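Nuclear import protein MOG1 (Saccharomyces cerevisiae, PDB 1JHS) binds the Ran GTPase Gsp1 and takes part in the Ran system that drives nuclear protein import and poly(A)+ mRNA export. Local coordinates at residues L70-A73 / W74-H77; D80-L84 / N85-K89. The protein carries 1 engineered substitution. All blocks are in the same frame, centred on the assembly; numbering follows the deposited sequence.

Contact 1 of 2, residues L70-A73 / W74-H77; sequences LKEA and WQFH
A chi1 of 173° sends the K71 chain away from its backbone N, while CG of Q75 stays beside its own backbone N (chi1 -64°), and two extended side chains one helical turn apart converge and cross. The amide of Q75 comes alongside the aliphatic part of the lysine, its NE2 lying 3.8 Å from CE of K71 and its CD 4.1 Å from CG. CG of Q75 also lies close to the lysine's carbonyl oxygen, 3.1 Å from K71 O, while its OE1 turns to the other neighbour and lies 3.7 Å from CA of E72. The amide thus meets methylene carbons of the lysine, whose ammonium group forms a salt bridge with E95. Shortening Q75 to an alanine is likely to uncover the K71 methylenes, leaving the middle of that chain less confined even with its end held by E95. The backbone keeps regular alpha-helical bonding, from W74 N to L70 O through to H77 N to A73 O (3.1 Å); Q75 N to K71 O is the shortest bond at 2.9 Å. H77 brings CD2 to 3.1 Å from A73 O, and its NE2 reaches D139. This is the first part of helix 70-83, packed against the large antiparallel sheet: W74 bonds through NE1 to V128 O and meets the ring of F104 on strand 103-113, while L70 and A73 pack on strand 124-133.

Contact 2 of 2, residues D80-L84 / N85-K89; sequences DLTEL and NGTTK
N85, T82 and T87 carry this contact, in which the chain leaves helix 70-83 and turns into the edge strand 87-99. T82 O is the focus. It accepts N85 N at 2.9 Å, the donor standing well above the carbonyl plane, and more weakly T87 N at 3.4 Å. CB of N85 and CB of T87 also close on this oxygen, the latter at 3.3 Å. The two threonines meet through their carbon atoms, T82 CB lying 3.8 Å from T87 CB. With T87 CG2 anti to the backbone N and OG1 beside it (chi1 -65°), the hydroxyl is directed to E110, whereas OG1 of T82 bonds back to V78 O within the helix. G86 N donates to E83 O at 3.2 Å; this bond and the weak one from T87 N make a Schellman motif, with G86 at positive phi (86°), where a CB would collide with N85 O, which accounts for the glycine. Two waters finish the junction, one joining T82 OG1 to T87 O, the other donating to E83 O and to T87 O at 2.8 Å. T82 O thus takes two turn amides, and E83 O the G86 amide and a water, consistent with a turn held largely by backbone bonds and water, the threonine carbons packing beside them.

Overall arrangement
Contacts 1 and 2 follow one another along the chain, contact 1 coming first, with their centres about 15 Å apart and no direct touch between them. Both use helix 70-83: contact 1 occupies its first two turns, and contact 2 its C-terminal end and the turn into strand 87-99. That strand is outermost in the seven-stranded antiparallel sheet and pairs with 103-113, against which side chains of both contacts pack. The helix therefore lies against the sheet and is tied at its end to the sheet's margin. Because the shared helix runs on into strand 87-99, the two contacts together describe one helix-to-strand connection of this Ran-binding protein's fold. All four segments lie within the Mog1 family region.

Contact 1 of 2, residues L70-A73 / W74-H77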
ATOM      1  N   LEU A  70      10.602 -14.605   1.412  1.00 16.16           N
ATOM      2  CA  LEU A  70      10.010 -13.288   1.552  1.00 15.11           C
ATOM      3  C   LEU A  70       9.195 -12.854   0.332  1.00 14.70           C
ATOM      4  O   LEU A  70       8.033 -12.474   0.474  1.00 14.21           O
ATOM      5  CB  LEU A  70      11.111 -12.249   1.843  1.00 14.47           C
ATOM      6  CG  LEU A  70      10.691 -10.774   1.874  1.00 13.89           C
ATOM      7  CD1 LEU A  70       9.710 -10.515   3.039  1.00 13.24           C
ATOM      8  CD2 LEU A  70      11.940  -9.916   2.027  1.00 13.42           C
ATOM      9  N   LYS A  71       9.801 -12.888  -0.859  1.00 14.29           N
ATOM     10  CA  LYS A  71       9.086 -12.472  -2.073  1.00 14.55           C
ATOM     11  C   LYS A  71       7.845 -13.337  -2.339  1.00 14.25           C
ATOM     12  O   LYS A  71       6.811 -12.847  -2.793  1.00 14.16           O
ATOM     13  CB  LYS A  71      10.012 -12.518  -3.299  1.00 15.00           C
ATOM     14  CG  LYS A  71       9.261 -12.247  -4.604  1.00 15.75           C
ATOM     15  CD  LYS A  71      10.165 -11.913  -5.758  1.00 16.56           C
ATOM     16  CE  LYS A  71       9.355 -11.584  -7.011  1.00 17.17           C
ATOM     17  NZ  LYS A  71      10.276 -11.363  -8.177  1.00 18.05           N
ATOM     18  N   GLU A  72       7.952 -14.636  -2.085  1.00 14.01           N
ATOM     19  CA  GLU A  72       6.817 -15.524  -2.283  1.00 13.79           C
ATOM     20  C   GLU A  72       5.678 -15.164  -1.330  1.00 13.02           C
ATOM     21  O   GLU A  72       4.504 -15.182  -1.722  1.00 12.92           O
ATOM     22  CB  GLU A  72       7.236 -16.985  -2.078  1.00 14.82           C
ATOM     23  CG  GLU A  72       7.607 -17.690  -3.354  1.00 17.50           C
ATOM     24  CD  GLU A  72       8.131 -19.104  -3.099  1.00 19.05           C
ATOM     25  OE1 GLU A  72       7.621 -19.789  -2.177  1.00 19.73           O
ATOM     26  OE2 GLU A  72       9.060 -19.517  -3.833  1.00 20.92           O
ATOM     27  N   ALA A  73       6.016 -14.820  -0.087  1.00 12.39           N
ATOM     28  CA  ALA A  73       4.995 -14.426   0.889  1.00 11.66           C
ATOM     29  C   ALA A  73       4.326 -13.126   0.402  1.00 11.16           C
ATOM     30  O   ALA A  73       3.110 -12.949   0.509  1.00 11.01           O
ATOM     31  CB  ALA A  73       5.628 -14.208   2.267  1.00 11.28           C
ATOM     32  N   TRP A  74       5.134 -12.228  -0.133  1.00 10.63           N
ATOM     33  CA  TRP A  74       4.609 -10.956  -0.623  1.00 10.70           C
ATOM     34  C   TRP A  74       3.658 -11.216  -1.790  1.00 10.79           C
ATOM     35  O   TRP A  74       2.539 -10.675  -1.829  1.00 10.37           O
ATOM     36  CB  TRP A  74       5.773 -10.050  -1.041  1.00  9.85           C
ATOM     37  CG  TRP A  74       5.364  -8.744  -1.661  1.00  8.74           C
ATOM     38  CD1 TRP A  74       5.034  -7.578  -1.002  1.00  8.47           C
ATOM     39  CD2 TRP A  74       5.293  -8.456  -3.056  1.00  8.65           C
ATOM     40  NE1 TRP A  74       4.778  -6.576  -1.923  1.00  8.09           N
ATOM     41  CE2 TRP A  74       4.931  -7.090  -3.188  1.00  8.64           C
ATOM     42  CE3 TRP A  74       5.505  -9.221  -4.226  1.00  9.10           C
ATOM     43  CZ2 TRP A  74       4.767  -6.470  -4.443  1.00  8.99           C
ATOM     44  CZ3 TRP A  74       5.339  -8.596  -5.474  1.00  9.51           C
ATOM     45  CH2 TRP A  74       4.976  -7.237  -5.565  1.00  9.66           C
ATOM     46  N   GLN A  75       4.074 -12.054  -2.736  1.00 10.91           N
ATOM     47  CA  GLN A  75       3.205 -12.356  -3.885  1.00 11.24           C
ATOM     48  C   GLN A  75       1.872 -12.928  -3.438  1.00 11.13           C
ATOM     49  O   GLN A  75       0.829 -12.637  -4.014  1.00 11.25           O
ATOM     50  CB  GLN A  75       3.903 -13.346  -4.835  1.00 11.72           C
ATOM     51  CG  GLN A  75       5.172 -12.764  -5.472  1.00 13.01           C
ATOM     52  CD  GLN A  75       5.893 -13.782  -6.366  1.00 14.04           C
ATOM     53  OE1 GLN A  75       6.262 -14.875  -5.916  1.00 15.07           O
ATOM     54  NE2 GLN A  75       6.080 -13.435  -7.621  1.00 14.82           N
ATOM     55  N   PHE A  76       1.914 -13.764  -2.404  1.00 11.53           N
ATOM     56  CA  PHE A  76       0.716 -14.376  -1.864  1.00 11.56           C
ATOM     57  C   PHE A  76      -0.231 -13.293  -1.350  1.00 11.01           C
ATOM     58  O   PHE A  76      -1.441 -13.334  -1.612  1.00 10.61           O
ATOM     59  CB  PHE A  76       1.092 -15.313  -0.703  1.00 12.51           C
ATOM     60  CG  PHE A  76      -0.101 -15.885   0.030  1.00 14.55           C
ATOM     61  CD1 PHE A  76      -0.690 -17.068  -0.384  1.00 15.27           C
ATOM     62  CD2 PHE A  76      -0.659 -15.201   1.113  1.00 15.64           C
ATOM     63  CE1 PHE A  76      -1.827 -17.565   0.262  1.00 15.93           C
ATOM     64  CE2 PHE A  76      -1.801 -15.692   1.768  1.00 16.38           C
ATOM     65  CZ  PHE A  76      -2.381 -16.871   1.341  1.00 15.83           C
ATOM     66  N   HIS A  77       0.322 -12.323  -0.606  1.00 10.88           N
ATOM     67  CA  HIS A  77      -0.504 -11.263  -0.055  1.00 10.62           C
ATOM     68  C   HIS A  77      -1.010 -10.318  -1.112  1.00 10.69           C
ATOM     69  O   HIS A  77      -2.100  -9.756  -0.967  1.00 10.34           O
ATOM     70  CB  HIS A  77       0.252 -10.497   1.026  1.00 10.57           C
ATOM     71  CG  HIS A  77       0.396 -11.272   2.297  1.00 10.74           C
ATOM     72  ND1 HIS A  77      -0.688 -11.618   3.077  1.00 10.84           N
ATOM     73  CD2 HIS A  77       1.483 -11.799   2.905  1.00 11.13           C
ATOM     74  CE1 HIS A  77      -0.272 -12.329   4.112  1.00 11.30           C
ATOM     75  NE2 HIS A  77       1.042 -12.454   4.033  1.00 10.75           N
TER

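Contact 2 of 2, residues D80-L84 / N85-K89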
ATOM      1  N   ASP A  80      -4.083 -11.968  -2.749  1.00 16.67           N
ATOM      2  CA  ASP A  80      -5.305 -11.798  -1.953  1.00 18.04           C
ATOM      3  C   ASP A  80      -5.956 -10.438  -2.174  1.00 18.05           C
ATOM      4  O   ASP A  80      -7.188 -10.321  -2.187  1.00 18.81           O
ATOM      5  CB  ASP A  80      -5.018 -11.982  -0.465  1.00 19.60           C
ATOM      6  CG  ASP A  80      -4.818 -13.436  -0.093  1.00 21.18           C
ATOM      7  OD1 ASP A  80      -5.024 -14.305  -0.959  1.00 22.63           O
ATOM      8  OD2 ASP A  80      -4.455 -13.723   1.070  1.00 22.72           O
ATOM      9  N   LEU A  81      -5.145  -9.399  -2.331  1.00 17.61           N
ATOM     10  CA  LEU A  81      -5.676  -8.057  -2.565  1.00 16.99           C
ATOM     11  C   LEU A  81      -6.229  -7.873  -3.983  1.00 16.62           C
ATOM     12  O   LEU A  81      -7.291  -7.269  -4.184  1.00 16.43           O
ATOM     13  CB  LEU A  81      -4.585  -7.003  -2.346  1.00 17.36           C
ATOM     14  CG  LEU A  81      -4.100  -6.689  -0.932  1.00 17.65           C
ATOM     15  CD1 LEU A  81      -2.751  -5.956  -1.028  1.00 18.20           C
ATOM     16  CD2 LEU A  81      -5.131  -5.811  -0.191  1.00 17.90           C
ATOM     17  N   THR A  82      -5.507  -8.366  -4.978  1.00 15.57           N
ATOM     18  CA  THR A  82      -5.943  -8.179  -6.348  1.00 15.22           C
ATOM     19  C   THR A  82      -7.113  -9.081  -6.721  1.00 15.64           C
ATOM     20  O   THR A  82      -8.016  -8.662  -7.440  1.00 15.03           O
ATOM     21  CB  THR A  82      -4.775  -8.431  -7.322  1.00 14.49           C
ATOM     22  OG1 THR A  82      -4.228  -9.729  -7.065  1.00 13.61           O
ATOM     23  CG2 THR A  82      -3.662  -7.380  -7.126  1.00 14.46           C
ATOM     24  N   GLU A  83      -7.107 -10.314  -6.232  1.00 16.65           N
ATOM     25  CA  GLU A  83      -8.189 -11.239  -6.577  1.00 18.59           C
ATOM     26  C   GLU A  83      -9.572 -10.708  -6.249  1.00 18.77           C
ATOM     27  O   GLU A  83     -10.546 -11.074  -6.899  1.00 19.08           O
ATOM     28  CB  GLU A  83      -8.001 -12.597  -5.896  1.00 19.72           C
ATOM     29  CG  GLU A  83      -7.309 -13.611  -6.776  1.00 22.74           C
ATOM     30  CD  GLU A  83      -7.380 -15.032  -6.236  1.00 24.33           C
ATOM     31  OE1 GLU A  83      -8.503 -15.455  -5.855  1.00 25.77           O
ATOM     32  OE2 GLU A  83      -6.329 -15.738  -6.209  1.00 25.31           O
ATOM     33  N   LEU A  84      -9.663  -9.851  -5.240  1.00 19.28           N
ATOM     34  CA  LEU A  84     -10.957  -9.306  -4.851  1.00 19.62           C
ATOM     35  C   LEU A  84     -11.535  -8.344  -5.888  1.00 19.37           C
ATOM     36  O   LEU A  84     -12.753  -8.093  -5.898  1.00 19.71           O
ATOM     37  CB  LEU A  84     -10.840  -8.578  -3.512  1.00 20.43           C
ATOM     38  CG  LEU A  84     -10.468  -9.425  -2.292  1.00 21.23           C
ATOM     39  CD1 LEU A  84     -10.597  -8.550  -1.059  1.00 21.58           C
ATOM     40  CD2 LEU A  84     -11.379 -10.641  -2.172  1.00 21.56           C
ATOM     41  N   ASN A  85     -10.662  -7.802  -6.737  1.00 18.47           N
ATOM     42  CA  ASN A  85     -11.045  -6.855  -7.779  1.00 17.41           C
ATOM     43  C   ASN A  85     -11.359  -7.560  -9.102  1.00 16.37           C
ATOM     44  O   ASN A  85     -11.631  -6.898 -10.105  1.00 16.27           O
ATOM     45  CB  ASN A  85      -9.903  -5.882  -8.032  1.00 18.08           C
ATOM     46  CG  ASN A  85      -9.498  -5.107  -6.787  1.00 19.03           C
ATOM     47  OD1 ASN A  85      -8.353  -4.624  -6.684  1.00 19.86           O
ATOM     48  ND2 ASN A  85     -10.429  -4.969  -5.845  1.00 18.69           N
ATOM     49  N   GLY A  86     -11.304  -8.887  -9.097  1.00 15.21           N
ATOM     50  CA  GLY A  86     -11.557  -9.648 -10.309  1.00 14.05           C
ATOM     51  C   GLY A  86     -10.289  -9.792 -11.141  1.00 13.30           C
ATOM     52  O   GLY A  86     -10.319 -10.291 -12.265  1.00 13.17           O
ATOM     53  N   THR A  87      -9.168  -9.350 -10.582  1.00 12.79           N
ATOM     54  CA  THR A  87      -7.896  -9.461 -11.285  1.00 12.27           C
ATOM     55  C   THR A  87      -7.483 -10.930 -11.386  1.00 12.06           C
ATOM     56  O   THR A  87      -7.560 -11.670 -10.406  1.00 11.63           O
ATOM     57  CB  THR A  87      -6.801  -8.707 -10.534  1.00 12.32           C
ATOM     58  OG1 THR A  87      -7.114  -7.311 -10.537  1.00 12.13           O
ATOM     59  CG2 THR A  87      -5.431  -8.920 -11.201  1.00 11.67           C
ATOM     60  N   THR A  88      -7.039 -11.361 -12.557  1.00 11.99           N
ATOM     61  CA  THR A  88      -6.580 -12.746 -12.696  1.00 12.50           C
ATOM     62  C   THR A  88      -5.074 -12.831 -12.956  1.00 12.65           C
ATOM     63  O   THR A  88      -4.469 -13.900 -12.803  1.00 13.30           O
ATOM     64  CB  THR A  88      -7.305 -13.452 -13.825  1.00 12.19           C
ATOM     65  OG1 THR A  88      -7.266 -12.608 -14.973  1.00 12.16           O
ATOM     66  CG2 THR A  88      -8.770 -13.750 -13.415  1.00 12.20           C
ATOM     67  N   LYS A  89      -4.476 -11.724 -13.378  1.00 12.83           N
ATOM     68  CA  LYS A  89      -3.027 -11.677 -13.600  1.00 13.14           C
ATOM     69  C   LYS A  89      -2.583 -10.261 -13.320  1.00 12.31           C
ATOM     70  O   LYS A  89      -3.264  -9.299 -13.671  1.00 11.67           O
ATOM     71  CB  LYS A  89      -2.645 -12.037 -15.043  1.00 14.35           C
ATOM     72  CG  LYS A  89      -3.164 -13.398 -15.478  1.00 16.82           C
ATOM     73  CD  LYS A  89      -2.622 -13.823 -16.834  1.00 18.55           C
ATOM     74  CE  LYS A  89      -3.176 -15.220 -17.178  1.00 19.61           C
ATOM     75  NZ  LYS A  89      -2.442 -15.772 -18.335  1.00 20.70           N
TER
HETATM   76  O   HOH W   1      -4.961 -11.578  -8.943  1.00 12.88           O
HETATM   77  O   HOH W   2     -10.016 -12.759  -9.623  1.00 25.64           O